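Local atomic coordinates of phosphoglycerol transferase GacH (PDB entry 6DGM), a protein that probably transfers sn-glycerol-1-phosphate onto the rhamnose polysaccharide of the streptococcal cell wall, represented here by its C-terminal, metal-binding, sulfatase-like domain. Residues P140-N145 against A162-K167; G88-E93 against F146-V151; T180-V185 against V203-N208. All blocks are in the same frame, centred on the assembly; numbering follows the deposited sequence.

Overall arrangement
From the N terminus, residues 88-93 at the start of helix 89-98 open interaction 2, which closes a loop of 52 residues when 146-151, at the start of helix 148-154, is reached. Interaction 1 has already begun at 140-145 and ends at 162-167, joining the loops after strands 135-139 and 159-162, so the two cross along the chain; K149 seals them together by reaching G165 O. Interaction 3 follows in series, tying the start of helix 182-192 to the end of strand 200-204, and P140 packs against its T180, V185 and M206. Each of the three holds residues that touch sn-glycerol-1-phosphate.

Interaction 1 of 3, residues P140-N145 against A162-K167; sequences PASANN and ALSGSK. With 1GP (sn-glycerol-1-phosphate), chain D.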
loop_
_atom_site.group_PDB
_atom_site.type_symbol
_atom_site.label_atom_id
_atom_site.label_comp_id
_atom_site.label_asym_id
_atom_site.label_seq_id
_atom_site.Cartn_x
_atom_site.Cartn_y
_atom_site.Cartn_z
ATOM N N PRO A 140 9.768 9.721 7.834
ATOM C CA PRO A 140 10.639 10.302 8.873
ATOM C C PRO A 140 11.832 9.414 9.236
ATOM O O PRO A 140 11.980 8.941 10.360
ATOM C CB PRO A 140 9.671 10.550 10.035
ATOM C CG PRO A 140 8.475 9.766 9.783
ATOM C CD PRO A 140 8.434 9.352 8.353
ATOM N N ALA A 141 12.708 9.213 8.262
ATOM C CA ALA A 141 14.025 8.621 8.483
ATOM C C ALA A 141 14.910 9.151 7.359
ATOM O O ALA A 141 14.618 10.203 6.778
ATOM C CB ALA A 141 13.939 7.090 8.557
ATOM N N SER A 142 15.976 8.424 7.038
ATOM C CA SER A 142 16.804 8.819 5.908
ATOM C C SER A 142 16.091 8.557 4.585
ATOM O O SER A 142 15.566 7.464 4.347
ATOM C CB SER A 142 18.126 8.057 5.905
ATOM O OG SER A 142 18.811 8.315 4.689
ATOM N N ALA A 143 16.113 9.554 3.710
ATOM C CA ALA A 143 15.602 9.372 2.355
ATOM C C ALA A 143 16.337 8.270 1.592
ATOM O O ALA A 143 15.787 7.721 0.633
ATOM C CB ALA A 143 15.728 10.679 1.563
ATOM N N ASN A 144 17.559 7.914 1.993
ATOM C CA ASN A 144 18.309 6.893 1.272
ATOM C C ASN A 144 18.065 5.485 1.780
ATOM O O ASN A 144 18.526 4.529 1.140
ATOM C CB ASN A 144 19.781 7.247 1.287
ATOM C CG ASN A 144 20.084 8.433 0.408
ATOM O OD1 ASN A 144 19.792 8.409 -0.801
ATOM N ND2 ASN A 144 20.627 9.494 0.999
ATOM N N ASN A 145 17.327 5.317 2.876
ATOM C CA ASN A 145 16.974 3.967 3.280
ATOM C C ASN A 145 16.192 3.298 2.149
ATOM O O ASN A 145 15.300 3.901 1.540
ATOM C CB ASN A 145 16.146 3.973 4.568
ATOM C CG ASN A 145 16.951 4.438 5.796
ATOM O OD1 ASN A 145 18.171 4.610 5.733
ATOM N ND2 ASN A 145 16.268 4.596 6.917
ATOM N N ALA A 162 11.977 14.083 4.560
ATOM C CA ALA A 162 12.702 13.047 5.274
ATOM C C ALA A 162 13.424 13.681 6.451
ATOM O O ALA A 162 13.681 14.889 6.470
ATOM C CB ALA A 162 13.711 12.338 4.361
ATOM N N LEU A 163 13.784 12.852 7.446
ATOM C CA LEU A 163 14.564 13.390 8.559
ATOM C C LEU A 163 15.972 13.758 8.113
ATOM O O LEU A 163 16.598 14.649 8.694
ATOM C CB LEU A 163 14.643 12.397 9.711
ATOM C CG LEU A 163 13.413 12.274 10.612
ATOM C CD1 LEU A 163 13.764 11.416 11.834
ATOM C CD2 LEU A 163 12.873 13.617 11.036
ATOM N N SER A 164 16.505 13.060 7.113
ATOM C CA SER A 164 17.805 13.400 6.570
ATOM C C SER A 164 17.876 12.932 5.125
ATOM O O SER A 164 17.094 12.084 4.679
ATOM C CB SER A 164 18.953 12.764 7.373
ATOM O OG SER A 164 18.955 11.349 7.303
ATOM N N GLY A 165 18.821 13.508 4.395
ATOM C CA GLY A 165 19.115 13.081 3.058
ATOM C C GLY A 165 18.301 13.736 1.972
ATOM O O GLY A 165 18.425 13.331 0.810
ATOM N N SER A 166 17.482 14.734 2.308
ATOM C CA SER A 166 16.680 15.469 1.349
ATOM C C SER A 166 16.651 16.933 1.755
ATOM O O SER A 166 16.867 17.276 2.922
ATOM C CB SER A 166 15.236 14.954 1.344
ATOM O OG SER A 166 14.419 15.701 0.467
ATOM N N LYS A 167 16.365 17.795 0.781
ATOM C CA LYS A 167 16.193 19.208 1.096
ATOM C C LYS A 167 14.870 19.478 1.800
ATOM O O LYS A 167 14.700 20.549 2.394
ATOM C CB LYS A 167 16.251 20.037 -0.193
ATOM C CG LYS A 167 15.123 19.724 -1.165
ATOM C CD LYS A 167 15.252 20.514 -2.458
ATOM C CE LYS A 167 14.120 20.177 -3.430
ATOM N NZ LYS A 167 12.763 20.541 -2.908
HETATM C C3 1GP D . 12.842 2.655 7.510
HETATM O O3 1GP D . 10.928 2.053 6.124
HETATM C C2 1GP D . 12.121 1.554 6.763
HETATM O O2 1GP D . 13.423 3.624 6.641
HETATM C C1 1GP D . 11.767 0.407 7.697
HETATM O O1P 1GP D . 11.373 -0.746 6.948
HETATM O O2P 1GP D . 9.884 -2.258 8.550
HETATM O O3P 1GP D . 11.376 -3.191 6.595
HETATM O O4P 1GP D . 12.432 -2.240 8.705
HETATM P P 1GP D . 11.217 -2.157 7.732
HETATM O O HOH W 1 21.147 12.185 -0.021
#
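P140-A143 runs alongside A162-G165 in the same direction and in step, the two segments drawing to 4.7 Å between the CA atoms of S142 and S164, where they form a single parallel bridge. The firm bond of this pairing is A143 N to S164 O, 2.9 Å and almost straight at 174°. A141 O is shared by the backbone N atoms of L163 and S164, both bonds weak, and the CA-H of S142 adds a further contact to S164 O. On one flank L163 lies over P140-A141, its CD1 3.4 Å from P140 O while CG rests near the proline CB. On another, the methyls of A143 and A162 meet at 3.8 Å between their CB atoms. The segments follow strands 135-139 and 159-162, the latter outermost in the central mixed sheet of an alkaline phosphatase-type fold; both backbones turn a corner there, and the short parallel pairing resumes beyond it. S142 then begins a type I turn that ends at N145. With OG swung anti to its own backbone N (chi1 171°), S142 accepts from N144 N at 3.0 Å, an ST turn inside the beta turn. S142 and S164 share a face of the pairing, S164 OG lying 3.7 Å from S142 CB. Farther out, a water links N144 ND2 to G165 O, which also receives K149 NZ, while S166 OG turns to F160 O. The turn delivers N145 to the pocket: its ND2 donates to O2 of sn-glycerol-1-phosphate over 3.0 Å at 162°.

Interaction 2 of 3, residues G88-E93 against F146-V151; sequences GTANME and FNRKTV. With MN (manganese (II) ion), chain C; 1GP (sn-glycerol-1-phosphate), chain D.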
loop_
_atom_site.group_PDB
_atom_site.type_symbol
_atom_site.label_atom_id
_atom_site.label_comp_id
_atom_site.label_asym_id
_atom_site.label_seq_id
_atom_site.Cartn_x
_atom_site.Cartn_y
_atom_site.Cartn_z
ATOM N N GLY A 88 10.077 -5.539 5.601
ATOM C CA GLY A 88 9.709 -5.611 4.201
ATOM C C GLY A 88 8.962 -4.409 3.668
ATOM O O GLY A 88 8.450 -4.467 2.548
ATOM N N THR A 89 8.904 -3.320 4.435
ATOM C CA THR A 89 8.171 -2.114 4.090
ATOM C C THR A 89 8.273 -1.727 2.627
ATOM O O THR A 89 7.254 -1.574 1.933
ATOM C CB THR A 89 8.771 -1.005 4.974
ATOM O OG1 THR A 89 8.918 -1.517 6.300
ATOM C CG2 THR A 89 7.913 0.241 4.961
ATOM N N ALA A 90 9.500 -1.537 2.150
ATOM C CA ALA A 90 9.694 -1.010 0.805
ATOM C C ALA A 90 9.179 -1.948 -0.278
ATOM O O ALA A 90 8.848 -1.480 -1.383
ATOM C CB ALA A 90 11.181 -0.702 0.608
ATOM N N ASN A 91 9.075 -3.254 0.012
ATOM C CA ASN A 91 8.538 -4.178 -0.982
ATOM C C ASN A 91 7.034 -4.017 -1.112
ATOM O O ASN A 91 6.500 -4.065 -2.224
ATOM C CB ASN A 91 8.915 -5.610 -0.634
ATOM C CG ASN A 91 10.387 -5.861 -0.798
ATOM O OD1 ASN A 91 11.032 -5.234 -1.636
ATOM N ND2 ASN A 91 10.936 -6.753 0.011
ATOM N N MET A 92 6.328 -3.818 0.001
ATOM C CA MET A 92 4.901 -3.509 -0.098
ATOM C C MET A 92 4.701 -2.160 -0.777
ATOM O O MET A 92 3.827 -2.003 -1.643
ATOM C CB MET A 92 4.256 -3.547 1.286
ATOM C CG MET A 92 3.640 -4.918 1.637
ATOM S SD MET A 92 4.746 -6.331 1.536
ATOM C CE MET A 92 5.800 -6.044 2.955
ATOM N N GLU A 93 5.546 -1.192 -0.434
ATOM C CA GLU A 93 5.483 0.135 -1.030
ATOM C C GLU A 93 5.598 0.073 -2.550
ATOM O O GLU A 93 4.772 0.651 -3.270
ATOM C CB GLU A 93 6.628 0.949 -0.438
ATOM C CG GLU A 93 6.609 2.445 -0.727
ATOM C CD GLU A 93 7.894 3.076 -0.234
ATOM O OE1 GLU A 93 8.426 2.588 0.784
ATOM O OE2 GLU A 93 8.398 4.017 -0.885
ATOM N N PHE A 146 16.539 2.046 1.866
ATOM C CA PHE A 146 15.853 1.246 0.851
ATOM C C PHE A 146 15.814 1.919 -0.511
ATOM O O PHE A 146 14.916 1.670 -1.317
ATOM C CB PHE A 146 14.479 0.791 1.333
ATOM C CG PHE A 146 14.573 -0.182 2.439
ATOM C CD1 PHE A 146 14.956 -1.499 2.183
ATOM C CD2 PHE A 146 14.409 0.220 3.762
ATOM C CE1 PHE A 146 15.110 -2.407 3.232
ATOM C CE2 PHE A 146 14.560 -0.679 4.798
ATOM C CZ PHE A 146 14.902 -1.993 4.535
ATOM N N ASN A 147 16.817 2.738 -0.797
ATOM C CA ASN A 147 16.962 3.384 -2.101
ATOM C C ASN A 147 15.804 4.322 -2.426
ATOM O O ASN A 147 15.571 4.631 -3.584
ATOM C CB ASN A 147 17.104 2.334 -3.217
ATOM C CG ASN A 147 17.893 2.828 -4.406
ATOM O OD1 ASN A 147 18.777 3.669 -4.275
ATOM N ND2 ASN A 147 17.602 2.262 -5.592
ATOM N N ARG A 148 15.065 4.817 -1.429
ATOM C CA ARG A 148 13.859 5.578 -1.743
ATOM C C ARG A 148 14.153 6.881 -2.489
ATOM O O ARG A 148 13.384 7.284 -3.370
ATOM C CB ARG A 148 13.041 5.860 -0.491
ATOM C CG ARG A 148 12.356 4.634 0.085
ATOM C CD ARG A 148 11.299 5.049 1.060
ATOM N NE ARG A 148 10.632 3.912 1.684
ATOM C CZ ARG A 148 10.980 3.353 2.841
ATOM N NH1 ARG A 148 12.025 3.789 3.552
ATOM N NH2 ARG A 148 10.284 2.321 3.274
ATOM N N LYS A 149 15.247 7.568 -2.147
ATOM C CA LYS A 149 15.510 8.854 -2.775
ATOM C C LYS A 149 15.696 8.683 -4.276
ATOM O O LYS A 149 15.187 9.478 -5.074
ATOM C CB LYS A 149 16.748 9.493 -2.156
ATOM C CG LYS A 149 17.031 10.909 -2.615
ATOM C CD LYS A 149 18.372 11.380 -2.088
ATOM C CE LYS A 149 18.742 12.766 -2.581
ATOM N NZ LYS A 149 17.930 13.801 -1.922
ATOM N N THR A 150 16.434 7.647 -4.671
ATOM C CA THR A 150 16.630 7.353 -6.083
ATOM C C THR A 150 15.315 7.009 -6.756
ATOM O O THR A 150 15.036 7.470 -7.870
ATOM C CB THR A 150 17.599 6.180 -6.193
ATOM O OG1 THR A 150 18.853 6.579 -5.648
ATOM C CG2 THR A 150 17.764 5.770 -7.633
ATOM N N VAL A 151 14.483 6.212 -6.087
ATOM C CA VAL A 151 13.208 5.807 -6.665
ATOM C C VAL A 151 12.318 7.027 -6.891
ATOM O O VAL A 151 11.806 7.247 -7.992
ATOM C CB VAL A 151 12.510 4.787 -5.754
ATOM C CG1 VAL A 151 11.093 4.518 -6.215
ATOM C CG2 VAL A 151 13.304 3.503 -5.702
HETATM MN MN MN C . 7.738 -1.955 7.922
HETATM C C3 1GP D . 12.842 2.655 7.510
HETATM O O3 1GP D . 10.928 2.053 6.124
HETATM C C2 1GP D . 12.121 1.554 6.763
HETATM O O2 1GP D . 13.423 3.624 6.641
HETATM C C1 1GP D . 11.767 0.407 7.697
HETATM O O1P 1GP D . 11.373 -0.746 6.948
HETATM O O2P 1GP D . 9.884 -2.258 8.550
HETATM O O3P 1GP D . 11.376 -3.191 6.595
HETATM O O4P 1GP D . 12.432 -2.240 8.705
HETATM P P 1GP D . 11.217 -2.157 7.732
#
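E93 and R148 meet side-on in the buried, tightly joined part of this contact. The guanidinium presents NE and NH2 to one carboxylate oxygen, OE1, with NE at 2.7 Å on the syn lone pair and NH2 at 3.1 Å. With OE1 in the guanidinium plane and the two groups 6° apart, the salt bridge would restrict rotation of the arginine head, which the ligand bonds also hold. An extended chain from CG to NE carries that head to sn-glycerol-1-phosphate, where R148 NH2 donates to O3 at 2.9 Å; NH1 adds weak bonds. E93 thus acts as a second-shell residue, its OE2 held by Y113 and Y152. T89 lays CG2 3.6 Å from R148 NH2 at the guanidinium edge. Its OG1 binds manganese at 2.0 Å, alongside E47, D270, H271 and phosphate O2P; G88 N grips phosphate O3P at 2.9 Å. The F146 side is looser and partly exposed: A90 CB touches F146 CB at 3.7 Å, and the ring slants beside the glycerol. Helices 89-98 and 148-154 meet here by their first turns, with Y113 of helix 112-115 against A90 and R148, and I204 of strand 200-204 on T89, E93 and R148.

Interaction 3 of 3, residues T180-V185 against V203-N208; sequences TSDKTV and VITMQN
The carboxylate of D182 and the amide of Q207 are stacked, their planes 17° apart although the two side chains lie nearly perpendicular; the N208 amide is turned 66° from the carboxylate. The same face of the Q207 amide also meets the backbone N of D182, which donates to Q207 OE1 at 2.9 Å from above the carbonyl plane. Near its own plane the amide sends NE2 to N208 OD1 at 3.0 Å, and a water gives OE1 a second donor. In this alpha/beta fold of the alkaline phosphatase type, the contact sets the start of helix 182-192 against the end of strand 200-204, with Q207 OE1 taking up an N-H of the first helical turn. Q207 reaches it through a chain kept extended, CG anti to the backbone N (chi1 -178°). S181, at the N-cap position, holds T184 OG1 through its own OG.

D182 OD1 lies 3.3 Å from Q207 CB and 3.4 Å from T205 CB. Two waters donate to OD1: one also bridges T180 O and M206 N, the other T205 OG1 and N208 N. T245 takes up both D182 OD2 and N208 ND2. T205 OG1 bonds to the backbone N of E47, whose carboxylate binds manganese, and M206 touches sn-glycerol-1-phosphate. V185 and V203 run antiparallel alongside one another, V185 CG1 and V203 CG1 pressed to a tight 3.5 Å.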
loop_
_atom_site.group_PDB
_atom_site.type_symbol
_atom_site.label_atom_id
_atom_site.label_comp_id
_atom_site.label_asym_id
_atom_site.label_seq_id
_atom_site.Cartn_x
_atom_site.Cartn_y
_atom_site.Cartn_z
ATOM N N THR A 180 9.422 9.232 15.353
ATOM C CA THR A 180 8.585 10.357 14.956
ATOM C C THR A 180 7.114 9.963 14.999
ATOM O O THR A 180 6.714 8.930 14.454
ATOM C CB THR A 180 8.914 10.791 13.531
ATOM O OG1 THR A 180 10.264 11.239 13.421
ATOM C CG2 THR A 180 8.008 11.930 13.098
ATOM N N SER A 181 6.299 10.802 15.633
ATOM C CA SER A 181 4.895 10.454 15.796
ATOM C C SER A 181 4.128 10.464 14.469
ATOM O O SER A 181 4.432 11.217 13.534
ATOM C CB SER A 181 4.202 11.440 16.736
ATOM O OG SER A 181 4.149 12.745 16.184
ATOM N N ASP A 182 3.080 9.642 14.425
ATOM C CA ASP A 182 2.140 9.713 13.307
ATOM C C ASP A 182 1.439 11.070 13.266
ATOM O O ASP A 182 1.146 11.577 12.183
ATOM C CB ASP A 182 1.111 8.584 13.399
ATOM C CG ASP A 182 1.691 7.224 13.067
ATOM O OD1 ASP A 182 2.841 7.127 12.594
ATOM O OD2 ASP A 182 0.970 6.230 13.271
ATOM N N LYS A 183 1.193 11.688 14.431
ATOM C CA LYS A 183 0.620 13.035 14.432
ATOM C C LYS A 183 1.485 13.987 13.615
ATOM O O LYS A 183 0.969 14.779 12.815
ATOM C CB LYS A 183 0.462 13.542 15.865
ATOM C CG LYS A 183 -0.064 14.966 15.989
ATOM C CD LYS A 183 -0.219 15.317 17.466
ATOM C CE LYS A 183 -0.799 16.700 17.645
ATOM N NZ LYS A 183 -1.027 16.982 19.102
ATOM N N THR A 184 2.810 13.931 13.806
ATOM C CA THR A 184 3.707 14.769 13.023
ATOM C C THR A 184 3.517 14.509 11.537
ATOM O O THR A 184 3.403 15.451 10.736
ATOM C CB THR A 184 5.157 14.507 13.409
ATOM O OG1 THR A 184 5.385 14.933 14.757
ATOM C CG2 THR A 184 6.106 15.266 12.504
ATOM N N VAL A 185 3.497 13.228 11.147
ATOM C CA VAL A 185 3.337 12.898 9.730
ATOM C C VAL A 185 2.016 13.449 9.196
ATOM O O VAL A 185 1.971 14.130 8.154
ATOM C CB VAL A 185 3.458 11.381 9.521
ATOM C CG1 VAL A 185 3.139 11.016 8.090
ATOM C CG2 VAL A 185 4.870 10.918 9.897
ATOM N N VAL A 203 3.335 8.150 1.484
ATOM C CA VAL A 203 3.735 8.381 2.867
ATOM C C VAL A 203 4.104 7.054 3.506
ATOM O O VAL A 203 3.394 6.053 3.346
ATOM C CB VAL A 203 2.588 9.055 3.638
ATOM C CG1 VAL A 203 2.994 9.329 5.063
ATOM C CG2 VAL A 203 2.156 10.354 2.951
ATOM N N ILE A 204 5.210 7.054 4.248
ATOM C CA ILE A 204 5.681 5.881 4.971
ATOM C C ILE A 204 5.962 6.312 6.408
ATOM O O ILE A 204 6.920 7.055 6.661
ATOM C CB ILE A 204 6.944 5.292 4.336
ATOM C CG1 ILE A 204 6.748 4.959 2.849
ATOM C CG2 ILE A 204 7.381 4.022 5.074
ATOM C CD1 ILE A 204 7.196 6.089 1.912
ATOM N N THR A 205 5.147 5.843 7.341
ATOM C CA THR A 205 5.308 6.294 8.717
ATOM C C THR A 205 6.487 5.590 9.380
ATOM O O THR A 205 7.103 4.674 8.818
ATOM C CB THR A 205 4.042 6.096 9.548
ATOM O OG1 THR A 205 3.828 4.697 9.779
ATOM C CG2 THR A 205 2.830 6.715 8.864
ATOM N N MET A 206 6.790 6.026 10.610
ATOM C CA MET A 206 7.821 5.389 11.415
ATOM C C MET A 206 7.430 5.121 12.861
ATOM O O MET A 206 8.119 4.331 13.514
ATOM C CB MET A 206 9.098 6.242 11.418
ATOM C CG MET A 206 10.074 5.932 10.319
ATOM S SD MET A 206 10.703 4.233 10.424
ATOM C CE MET A 206 12.211 4.423 11.355
ATOM N N GLN A 207 6.370 5.745 13.378
ATOM C CA GLN A 207 6.104 5.691 14.814
ATOM C C GLN A 207 6.144 4.266 15.367
ATOM O O GLN A 207 6.754 4.020 16.418
ATOM C CB GLN A 207 4.759 6.322 15.131
ATOM C CG GLN A 207 4.441 6.339 16.612
ATOM C CD GLN A 207 3.031 6.770 16.859
ATOM O OE1 GLN A 207 2.702 7.937 16.686
ATOM N NE2 GLN A 207 2.165 5.818 17.209
ATOM N N ASN A 208 5.460 3.323 14.708
ATOM C CA ASN A 208 5.247 1.990 15.264
ATOM C C ASN A 208 6.277 0.976 14.783
ATOM O O ASN A 208 6.081 -0.234 14.944
ATOM C CB ASN A 208 3.811 1.557 15.004
ATOM C CG ASN A 208 2.840 2.490 15.688
ATOM O OD1 ASN A 208 3.190 3.067 16.712
ATOM N ND2 ASN A 208 1.668 2.716 15.103
HETATM O O HOH W 2 5.268 8.123 12.077
HETATM O O HOH W 3 3.477 4.356 12.451
HETATM O O HOH W 4 0.990 10.168 16.940
#